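Local coordinates for B12-binding domain-containing protein (PDB 6WTE) that probably methylates C2 of tryptophan as the cobalamin-dependent radical SAM enzyme TsrM, carrying a [4Fe-4S] cluster and using non-radical catalysis, at residues 226-234 against 344-354; 412-421 against 458-466. All blocks are in the same frame, centred on the assembly; numbering follows the deposited sequence.

Contact 1 of 2, residues 226-234 against 344-354. With SF4 (iron/sulfur cluster), chain C; EDO (1,2-ethanediol), chain M; EDO (1,2-ethanediol), chain L.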
loop_
_atom_site.group_PDB
_atom_site.type_symbol
_atom_site.label_atom_id
_atom_site.label_comp_id
_atom_site.label_asym_id
_atom_site.label_seq_id
_atom_site.Cartn_x
_atom_site.Cartn_y
_atom_site.Cartn_z
ATOM N N GLY A 226 11.027 -3.825 -0.920
ATOM C CA GLY A 226 11.747 -2.567 -0.897
ATOM C C GLY A 226 11.709 -1.852 -2.239
ATOM O O GLY A 226 11.241 -2.372 -3.249
ATOM N N CYS A 227 12.215 -0.616 -2.219
ATOM C CA CYS A 227 12.398 0.176 -3.429
ATOM C C CYS A 227 13.641 1.029 -3.262
ATOM O O CYS A 227 13.784 1.714 -2.245
ATOM C CB CYS A 227 11.198 1.085 -3.723
ATOM S SG CYS A 227 11.406 1.987 -5.310
ATOM N N ALA A 228 14.514 1.004 -4.263
ATOM C CA ALA A 228 15.765 1.750 -4.205
ATOM C C ALA A 228 15.663 3.158 -4.772
ATOM O O ALA A 228 16.642 3.908 -4.685
ATOM C CB ALA A 228 16.874 0.982 -4.933
ATOM N N TYR A 229 14.523 3.548 -5.337
ATOM C CA TYR A 229 14.375 4.916 -5.824
ATOM C C TYR A 229 13.949 5.820 -4.661
ATOM O O TYR A 229 13.952 5.417 -3.495
ATOM C CB TYR A 229 13.416 4.960 -7.011
ATOM C CG TYR A 229 14.018 4.391 -8.286
ATOM C CD1 TYR A 229 15.369 4.076 -8.356
ATOM C CD2 TYR A 229 13.238 4.175 -9.413
ATOM C CE1 TYR A 229 15.928 3.559 -9.514
ATOM C CE2 TYR A 229 13.785 3.657 -10.575
ATOM C CZ TYR A 229 15.129 3.351 -10.620
ATOM O OH TYR A 229 15.682 2.838 -11.771
ATOM N N ARG A 230 13.605 7.072 -4.952
ATOM C CA ARG A 230 13.310 8.023 -3.879
ATOM C C ARG A 230 12.304 9.060 -4.371
ATOM O O ARG A 230 12.506 10.272 -4.244
ATOM C CB ARG A 230 14.596 8.678 -3.375
ATOM C CG ARG A 230 14.475 9.382 -2.023
ATOM C CD ARG A 230 14.146 8.411 -0.898
ATOM N NE ARG A 230 15.220 7.453 -0.641
ATOM C CZ ARG A 230 16.204 7.652 0.233
ATOM N NH1 ARG A 230 16.257 8.777 0.929
ATOM N NH2 ARG A 230 17.137 6.728 0.408
ATOM N N CYS A 231 11.204 8.587 -4.948
ATOM C CA CYS A 231 10.209 9.492 -5.505
ATOM C C CYS A 231 9.630 10.381 -4.411
ATOM O O CYS A 231 9.348 9.924 -3.299
ATOM C CB CYS A 231 9.105 8.699 -6.206
ATOM S SG CYS A 231 9.716 7.751 -7.627
ATOM N N SER A 232 9.451 11.662 -4.735
ATOM C CA SER A 232 9.209 12.644 -3.682
ATOM C C SER A 232 7.873 12.433 -2.981
ATOM O O SER A 232 7.718 12.859 -1.830
ATOM C CB SER A 232 9.292 14.064 -4.249
ATOM O OG SER A 232 8.191 14.344 -5.092
ATOM N N HIS A 233 6.924 11.762 -3.628
ATOM C CA HIS A 233 5.587 11.570 -3.081
ATOM C C HIS A 233 5.423 10.265 -2.318
ATOM O O HIS A 233 4.353 10.030 -1.749
ATOM C CB HIS A 233 4.560 11.591 -4.216
ATOM C CG HIS A 233 4.620 10.381 -5.098
ATOM N ND1 HIS A 233 5.764 10.003 -5.768
ATOM C CD2 HIS A 233 3.684 9.448 -5.401
ATOM C CE1 HIS A 233 5.525 8.905 -6.462
ATOM N NE2 HIS A 233 4.272 8.545 -6.254
ATOM N N CYS A 234 6.441 9.413 -2.289
ATOM C CA CYS A 234 6.242 7.995 -2.026
ATOM C C CYS A 234 6.768 7.591 -0.658
ATOM O O CYS A 234 7.921 7.879 -0.322
ATOM C CB CYS A 234 6.921 7.154 -3.101
ATOM S SG CYS A 234 6.460 5.442 -2.948
ATOM N N GLY A 344 12.794 16.199 -9.956
ATOM C CA GLY A 344 12.704 16.246 -8.509
ATOM C C GLY A 344 11.574 15.446 -7.904
ATOM O O GLY A 344 11.492 15.355 -6.671
ATOM N N TRP A 345 10.708 14.851 -8.727
ATOM C CA TRP A 345 9.566 14.082 -8.246
ATOM C C TRP A 345 9.794 12.591 -8.476
ATOM O O TRP A 345 9.970 11.845 -7.511
ATOM C CB TRP A 345 8.282 14.578 -8.924
ATOM C CG TRP A 345 7.055 13.710 -8.762
ATOM C CD1 TRP A 345 6.856 12.699 -7.856
ATOM C CD2 TRP A 345 5.853 13.792 -9.538
ATOM N NE1 TRP A 345 5.609 12.148 -8.029
ATOM C CE2 TRP A 345 4.973 12.800 -9.054
ATOM C CE3 TRP A 345 5.434 14.609 -10.593
ATOM C CZ2 TRP A 345 3.703 12.601 -9.593
ATOM C CZ3 TRP A 345 4.166 14.409 -11.127
ATOM C CH2 TRP A 345 3.320 13.413 -10.627
ATOM N N LYS A 346 9.779 12.126 -9.723
ATOM C CA LYS A 346 9.983 10.703 -10.009
ATOM C C LYS A 346 11.474 10.506 -10.243
ATOM O O LYS A 346 11.962 10.574 -11.375
ATOM C CB LYS A 346 9.144 10.265 -11.205
ATOM C CG LYS A 346 7.634 10.370 -10.981
ATOM C CD LYS A 346 7.163 9.432 -9.876
ATOM C CE LYS A 346 7.348 7.970 -10.279
ATOM N NZ LYS A 346 6.410 7.537 -11.367
ATOM N N VAL A 347 12.222 10.297 -9.155
ATOM C CA VAL A 347 13.675 10.318 -9.222
ATOM C C VAL A 347 14.272 9.120 -8.497
ATOM O O VAL A 347 13.659 8.525 -7.605
ATOM C CB VAL A 347 14.246 11.601 -8.615
ATOM C CG1 VAL A 347 13.694 12.820 -9.321
ATOM C CG2 VAL A 347 13.884 11.616 -7.141
ATOM N N THR A 348 15.513 8.809 -8.868
ATOM C CA THR A 348 16.346 7.868 -8.137
ATOM C C THR A 348 16.881 8.520 -6.863
ATOM O O THR A 348 16.620 9.689 -6.572
ATOM C CB THR A 348 17.526 7.408 -8.988
ATOM O OG1 THR A 348 18.471 8.481 -9.095
ATOM C CG2 THR A 348 17.070 6.996 -10.383
ATOM N N GLU A 349 17.675 7.750 -6.110
ATOM C CA GLU A 349 18.344 8.285 -4.927
ATOM C C GLU A 349 19.358 9.360 -5.281
ATOM O O GLU A 349 19.679 10.204 -4.437
ATOM C CB GLU A 349 19.042 7.169 -4.158
ATOM C CG GLU A 349 18.204 6.547 -3.067
ATOM C CD GLU A 349 18.976 5.511 -2.282
ATOM O OE1 GLU A 349 20.151 5.261 -2.627
ATOM O OE2 GLU A 349 18.412 4.956 -1.316
ATOM N N LYS A 350 19.903 9.321 -6.495
ATOM C CA LYS A 350 20.824 10.352 -6.953
ATOM C C LYS A 350 20.107 11.623 -7.388
ATOM O O LYS A 350 20.767 12.645 -7.601
ATOM C CB LYS A 350 21.666 9.825 -8.120
ATOM C CG LYS A 350 22.152 8.388 -7.963
ATOM C CD LYS A 350 23.108 8.214 -6.794
ATOM C CE LYS A 350 24.478 8.799 -7.112
ATOM N NZ LYS A 350 25.466 8.549 -6.025
ATOM N N GLY A 351 18.779 11.589 -7.514
ATOM C CA GLY A 351 17.998 12.764 -7.847
ATOM C C GLY A 351 17.651 12.921 -9.313
ATOM O O GLY A 351 16.984 13.900 -9.673
ATOM N N GLY A 352 18.071 11.994 -10.165
ATOM C CA GLY A 352 17.771 12.088 -11.581
ATOM C C GLY A 352 16.506 11.334 -11.948
ATOM O O GLY A 352 16.115 10.375 -11.287
ATOM N N THR A 353 15.851 11.792 -13.013
ATOM C CA THR A 353 14.740 11.025 -13.551
ATOM C C THR A 353 15.267 9.767 -14.227
ATOM O O THR A 353 16.450 9.658 -14.558
ATOM C CB THR A 353 13.919 11.852 -14.540
ATOM O OG1 THR A 353 14.788 12.439 -15.521
ATOM C CG2 THR A 353 13.139 12.941 -13.810
ATOM N N TYR A 354 14.370 8.799 -14.416
ATOM C CA TYR A 354 14.768 7.495 -14.925
ATOM C C TYR A 354 13.854 6.998 -16.037
ATOM O O TYR A 354 13.945 5.824 -16.413
ATOM C CB TYR A 354 14.831 6.466 -13.781
ATOM C CG TYR A 354 13.554 6.347 -12.977
ATOM C CD1 TYR A 354 13.309 7.179 -11.888
ATOM C CD2 TYR A 354 12.594 5.396 -13.299
ATOM C CE1 TYR A 354 12.141 7.079 -11.156
ATOM C CE2 TYR A 354 11.420 5.278 -12.562
ATOM C CZ TYR A 354 11.198 6.127 -11.498
ATOM O OH TYR A 354 10.036 6.026 -10.776
HETATM FE FE1 SF4 C . 9.013 5.697 -6.925
HETATM FE FE2 SF4 C . 9.739 3.369 -5.661
HETATM FE FE3 SF4 C . 7.485 3.411 -7.167
HETATM FE FE4 SF4 C . 7.552 4.753 -4.822
HETATM S S1 SF4 C . 7.700 2.498 -5.086
HETATM S S2 SF4 C . 6.734 5.523 -6.800
HETATM S S3 SF4 C . 9.723 5.460 -4.759
HETATM S S4 SF4 C . 9.620 3.746 -7.917
HETATM C C1 EDO M . 15.503 10.425 -18.756
HETATM O O1 EDO M . 14.715 10.843 -17.634
HETATM C C2 EDO M . 15.480 8.906 -18.872
HETATM O O2 EDO M . 16.446 8.342 -17.979
HETATM C C1 EDO L . 15.996 12.074 2.716
HETATM O O1 EDO L . 16.294 13.456 2.942
HETATM C C2 EDO L . 14.813 11.971 1.765
HETATM O O2 EDO L . 15.218 11.227 0.609
HETATM O O HOH W 1 18.346 4.952 -6.523
HETATM O O HOH W 2 15.560 4.451 -1.721
HETATM O O HOH W 3 8.755 16.926 -5.757
#
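The CX3CX2C loop of the radical SAM fold, C227 to C234, is laced to the 344-354 loop by two backbone hydrogen bonds around C231. R230 N donates to V347 O at 3.0 Å with a nearly straight N-H...O angle, and S232 N reaches W345 O at 2.8 Å, in the carbonyl plane on a lone pair. C231, held between them, binds iron FE1 through SG at 2.3 Å; C227 and C234 hold FE2 and FE4. The aliphatic end of K346 lies against this thiolate, CE to SG 3.6 Å, while NZ goes on to a salt bridge with D335. T348 CG2 lies over one face of the Y229 ring, 3.7 Å from CE1, and the Y354 ring comes in obliquely: Y229 CE2 sits above its centre, 3.4 Å from Y354 CD2, the two planes inclined at 44°. Y354 CG lies between its backbone N and carbonyl carbon (chi1 55°), which turns the ring toward the cysteine loop, and its OH is hydrogen-bonded to Q310. At the loop's other end the edge of W345 meets the face of H233, planes at 88°, with NE1 above the imidazole. The R230 chain, bent at chi2 and chi3, brings NH2 to E349 OE2 at 2.8 Å, a salt bridge made from above the carboxylate plane; R243 supplies that oxygen with a second cation. The cysteine loop runs from strand 224-225 to helix 236-240, its partner joins helix 339-342 to helix 357-369, and S232 packs on P418 and M419 of helix 418-427.

Contact 2 of 2, residues 412-421 against 458-466; sequences RLFPYTPMGI and EYERQFMFD
Two tyrosine hydroxyls, on Y459 and Y416, tie the loop and first turn of helix 418-427 to helix 456-461 and the residues after it, each donating the opposite way across the contact. Y459 OH gives its proton to P415 O at 2.7 Å, in the carbonyl plane on a lone pair. Y416 OH donates to the anti lone pair of E460 OE2, also at 2.7 Å, with the carboxylate at the ring's edge and its plane turned 84° from the ring; E460 OE1 accepts from A114 N, so both oxygens are engaged. A phenylalanine at Y416 would probably leave E460 OE2 without this donor and the carboxylate less firmly fixed in rotation. The apolar part centres on F463, whose CG is anti to its carbonyl carbon (chi1 -69°), sending the ring beneath the F414-P415 backbone. P415 CA makes a CH-pi contact, 3.9 Å from the F463 centroid and 22° off its normal, and L413 CB touches F463 CD2 at 3.9 Å. P415 CB also presses on Y459 CE2 at 3.3 Å. A water links the two backbones near R412: water 4 accepts from R412 NH2 at 2.8 Å and donates to L413 O, with a weak bond to F463 O. R412 NH1 also makes a weak bond to F463 O at 3.4 Å; its guanidinium has stronger partners in D72 and V474 O. In this buried contact, the two phenol bonds give P415 O and E460 OE2 a donor beside an aromatic and proline core.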
loop_
_atom_site.group_PDB
_atom_site.type_symbol
_atom_site.label_atom_id
_atom_site.label_comp_id
_atom_site.label_asym_id
_atom_site.label_seq_id
_atom_site.Cartn_x
_atom_site.Cartn_y
_atom_site.Cartn_z
ATOM N N ARG A 412 -1.604 13.349 -0.250
ATOM C CA ARG A 412 -1.493 13.241 1.202
ATOM C C ARG A 412 -0.020 13.170 1.588
ATOM O O ARG A 412 0.728 12.343 1.054
ATOM C CB ARG A 412 -2.234 12.003 1.716
ATOM C CG ARG A 412 -3.710 12.219 2.005
ATOM C CD ARG A 412 -3.952 12.686 3.437
ATOM N NE ARG A 412 -3.562 11.664 4.408
ATOM C CZ ARG A 412 -2.637 11.827 5.346
ATOM N NH1 ARG A 412 -2.004 12.989 5.480
ATOM N NH2 ARG A 412 -2.360 10.826 6.168
ATOM N N LEU A 413 0.395 14.040 2.514
ATOM C CA LEU A 413 1.788 14.148 2.925
ATOM C C LEU A 413 2.088 13.241 4.110
ATOM O O LEU A 413 1.297 13.150 5.047
ATOM C CB LEU A 413 2.121 15.593 3.300
ATOM C CG LEU A 413 2.002 16.590 2.145
ATOM C CD1 LEU A 413 2.264 17.988 2.637
ATOM C CD2 LEU A 413 2.969 16.217 1.037
ATOM N N PHE A 414 3.253 12.600 4.071
ATOM C CA PHE A 414 3.715 11.702 5.115
ATOM C C PHE A 414 5.125 12.088 5.541
ATOM O O PHE A 414 5.860 12.717 4.771
ATOM C CB PHE A 414 3.669 10.244 4.632
ATOM C CG PHE A 414 2.273 9.707 4.523
ATOM C CD1 PHE A 414 1.510 9.948 3.388
ATOM C CD2 PHE A 414 1.713 8.985 5.564
ATOM C CE1 PHE A 414 0.216 9.467 3.289
ATOM C CE2 PHE A 414 0.420 8.498 5.469
ATOM C CZ PHE A 414 -0.327 8.743 4.330
ATOM N N PRO A 415 5.512 11.761 6.780
ATOM C CA PRO A 415 6.750 12.338 7.335
ATOM C C PRO A 415 8.015 11.909 6.613
ATOM O O PRO A 415 8.956 12.706 6.515
ATOM C CB PRO A 415 6.738 11.853 8.794
ATOM C CG PRO A 415 5.808 10.671 8.800
ATOM C CD PRO A 415 4.759 11.000 7.795
ATOM N N TYR A 416 8.078 10.682 6.108
ATOM C CA TYR A 416 9.317 10.210 5.506
ATOM C C TYR A 416 9.168 10.115 3.998
ATOM O O TYR A 416 9.464 9.084 3.389
ATOM C CB TYR A 416 9.728 8.880 6.130
ATOM C CG TYR A 416 9.804 9.015 7.624
ATOM C CD1 TYR A 416 10.787 9.802 8.206
ATOM C CD2 TYR A 416 8.865 8.408 8.451
ATOM C CE1 TYR A 416 10.859 9.963 9.576
ATOM C CE2 TYR A 416 8.927 8.559 9.836
ATOM C CZ TYR A 416 9.926 9.344 10.386
ATOM O OH TYR A 416 10.013 9.512 11.746
ATOM N N THR A 417 8.682 11.192 3.407
ATOM C CA THR A 417 8.705 11.387 1.974
ATOM C C THR A 417 9.456 12.676 1.684
ATOM O O THR A 417 9.423 13.608 2.493
ATOM C CB THR A 417 7.298 11.472 1.376
ATOM O OG1 THR A 417 6.640 12.654 1.855
ATOM C CG2 THR A 417 6.477 10.244 1.753
ATOM N N PRO A 418 10.174 12.748 0.567
ATOM C CA PRO A 418 10.862 14.002 0.242
ATOM C C PRO A 418 9.926 15.202 0.239
ATOM O O PRO A 418 10.322 16.284 0.697
ATOM C CB PRO A 418 11.458 13.711 -1.143
ATOM C CG PRO A 418 11.682 12.222 -1.135
ATOM C CD PRO A 418 10.520 11.659 -0.369
ATOM N N MET A 419 8.680 15.025 -0.220
ATOM C CA MET A 419 7.706 16.115 -0.198
ATOM C C MET A 419 7.402 16.551 1.228
ATOM O O MET A 419 7.435 17.745 1.543
ATOM C CB MET A 419 6.414 15.699 -0.906
ATOM C CG MET A 419 6.450 15.832 -2.423
ATOM S SD MET A 419 6.435 17.558 -2.939
ATOM C CE MET A 419 4.717 18.001 -2.663
ATOM N N GLY A 420 7.078 15.596 2.104
ATOM C CA GLY A 420 6.785 15.960 3.481
ATOM C C GLY A 420 7.961 16.632 4.165
ATOM O O GLY A 420 7.793 17.618 4.884
ATOM N N ILE A 421 9.168 16.104 3.945
ATOM C CA ILE A 421 10.372 16.680 4.540
ATOM C C ILE A 421 10.600 18.092 4.014
ATOM O O ILE A 421 10.842 19.032 4.781
ATOM C CB ILE A 421 11.582 15.770 4.255
ATOM C CG1 ILE A 421 11.425 14.428 4.976
ATOM C CG2 ILE A 421 12.881 16.468 4.610
ATOM C CD1 ILE A 421 12.404 13.361 4.508
ATOM N N GLU A 458 6.442 12.965 17.636
ATOM C CA GLU A 458 5.992 14.323 17.341
ATOM C C GLU A 458 6.136 14.640 15.862
ATOM O O GLU A 458 5.231 15.224 15.258
ATOM C CB GLU A 458 6.764 15.355 18.169
ATOM C CG GLU A 458 6.306 16.776 17.867
ATOM C CD GLU A 458 7.082 17.840 18.621
ATOM O OE1 GLU A 458 8.064 17.499 19.311
ATOM O OE2 GLU A 458 6.698 19.020 18.512
ATOM N N TYR A 459 7.270 14.271 15.265
ATOM C CA TYR A 459 7.481 14.556 13.846
ATOM C C TYR A 459 6.466 13.824 12.977
ATOM O O TYR A 459 6.013 14.351 11.953
ATOM C CB TYR A 459 8.905 14.181 13.432
ATOM C CG TYR A 459 9.127 14.369 11.950
ATOM C CD1 TYR A 459 9.109 15.641 11.401
ATOM C CD2 TYR A 459 9.322 13.282 11.096
ATOM C CE1 TYR A 459 9.291 15.841 10.054
ATOM C CE2 TYR A 459 9.507 13.476 9.730
ATOM C CZ TYR A 459 9.483 14.758 9.219
ATOM O OH TYR A 459 9.664 14.981 7.870
ATOM N N GLU A 460 6.091 12.608 13.373
ATOM C CA GLU A 460 5.199 11.811 12.539
ATOM C C GLU A 460 3.744 12.224 12.718
ATOM O O GLU A 460 2.992 12.286 11.739
ATOM C CB GLU A 460 5.386 10.325 12.852
ATOM C CG GLU A 460 6.773 9.806 12.508
ATOM C CD GLU A 460 7.045 8.430 13.079
ATOM O OE1 GLU A 460 6.120 7.834 13.667
ATOM O OE2 GLU A 460 8.184 7.944 12.943
ATOM N N ARG A 461 3.329 12.520 13.951
ATOM C CA ARG A 461 1.905 12.714 14.203
ATOM C C ARG A 461 1.378 14.000 13.577
ATOM O O ARG A 461 0.186 14.084 13.271
ATOM C CB ARG A 461 1.627 12.690 15.710
ATOM C CG ARG A 461 2.111 13.923 16.462
ATOM C CD ARG A 461 2.182 13.660 17.968
ATOM N NE ARG A 461 2.592 14.866 18.678
ATOM C CZ ARG A 461 3.385 14.888 19.746
ATOM N NH1 ARG A 461 3.887 13.762 20.244
ATOM N NH2 ARG A 461 3.689 16.050 20.310
ATOM N N GLN A 462 2.240 15.002 13.367
ATOM C CA GLN A 462 1.770 16.296 12.878
ATOM C C GLN A 462 1.190 16.204 11.472
ATOM O O GLN A 462 0.435 17.091 11.061
ATOM C CB GLN A 462 2.911 17.321 12.897
ATOM C CG GLN A 462 4.059 16.938 11.986
ATOM C CD GLN A 462 5.210 17.931 11.997
ATOM O OE1 GLN A 462 5.035 19.108 12.299
ATOM N NE2 GLN A 462 6.399 17.451 11.644
ATOM N N PHE A 463 1.528 15.163 10.724
ATOM C CA PHE A 463 0.961 15.024 9.393
ATOM C C PHE A 463 -0.457 14.466 9.408
ATOM O O PHE A 463 -1.117 14.463 8.363
ATOM C CB PHE A 463 1.875 14.149 8.537
ATOM C CG PHE A 463 3.182 14.805 8.202
ATOM C CD1 PHE A 463 4.236 14.778 9.101
ATOM C CD2 PHE A 463 3.349 15.476 6.991
ATOM C CE1 PHE A 463 5.432 15.387 8.811
ATOM C CE2 PHE A 463 4.556 16.101 6.684
ATOM C CZ PHE A 463 5.602 16.054 7.591
ATOM N N MET A 464 -0.941 14.009 10.564
ATOM C CA MET A 464 -2.281 13.452 10.689
ATOM C C MET A 464 -3.121 14.091 11.788
ATOM O O MET A 464 -4.355 14.022 11.713
ATOM C CB MET A 464 -2.194 11.940 10.946
ATOM C CG MET A 464 -3.512 11.197 10.892
ATOM S SD MET A 464 -3.244 9.426 10.754
ATOM C CE MET A 464 -2.540 9.312 9.114
ATOM N N PHE A 465 -2.504 14.702 12.798
ATOM C CA PHE A 465 -3.213 15.259 13.938
ATOM C C PHE A 465 -2.761 16.690 14.184
ATOM O O PHE A 465 -1.595 17.028 13.975
ATOM C CB PHE A 465 -2.954 14.450 15.216
ATOM C CG PHE A 465 -3.310 12.996 15.106
ATOM C CD1 PHE A 465 -4.594 12.564 15.396
ATOM C CD2 PHE A 465 -2.355 12.057 14.751
ATOM C CE1 PHE A 465 -4.927 11.226 15.309
ATOM C CE2 PHE A 465 -2.681 10.711 14.662
ATOM C CZ PHE A 465 -3.969 10.295 14.944
ATOM N N ASP A 466 -3.683 17.527 14.653
ATOM C CA ASP A 466 -3.283 18.869 15.041
ATOM C C ASP A 466 -2.779 18.866 16.486
ATOM O O ASP A 466 -2.660 17.821 17.131
ATOM C CB ASP A 466 -4.423 19.871 14.818
ATOM C CG ASP A 466 -5.618 19.663 15.748
ATOM O OD1 ASP A 466 -5.551 18.876 16.716
ATOM O OD2 ASP A 466 -6.650 20.321 15.496
HETATM O O HOH W 4 0.126 11.608 7.217
#

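In the fold
Contact 1 closes before contact 2 opens along the chain, and their centres lie about 18 Å apart, yet the first segments of each meet directly. S232 O and M419 N are 2.9 Å apart, a probable hydrogen bond, and C234 O packs on T417 CG2 at 3.5 Å, so the start of helix 418-427 abuts the cysteine loop. Both contacts border the cofactors: 226-234 supplies three cysteines of the [4Fe-4S] cluster, which E273 also binds, and the H233 side chain is about 7 Å from cobalamin. F414 of contact 2 touches cobalamin, its side chain about 3 Å away. C234, a cluster ligand, also binds cobalamin, so cluster loop and cobalamin pocket adjoin.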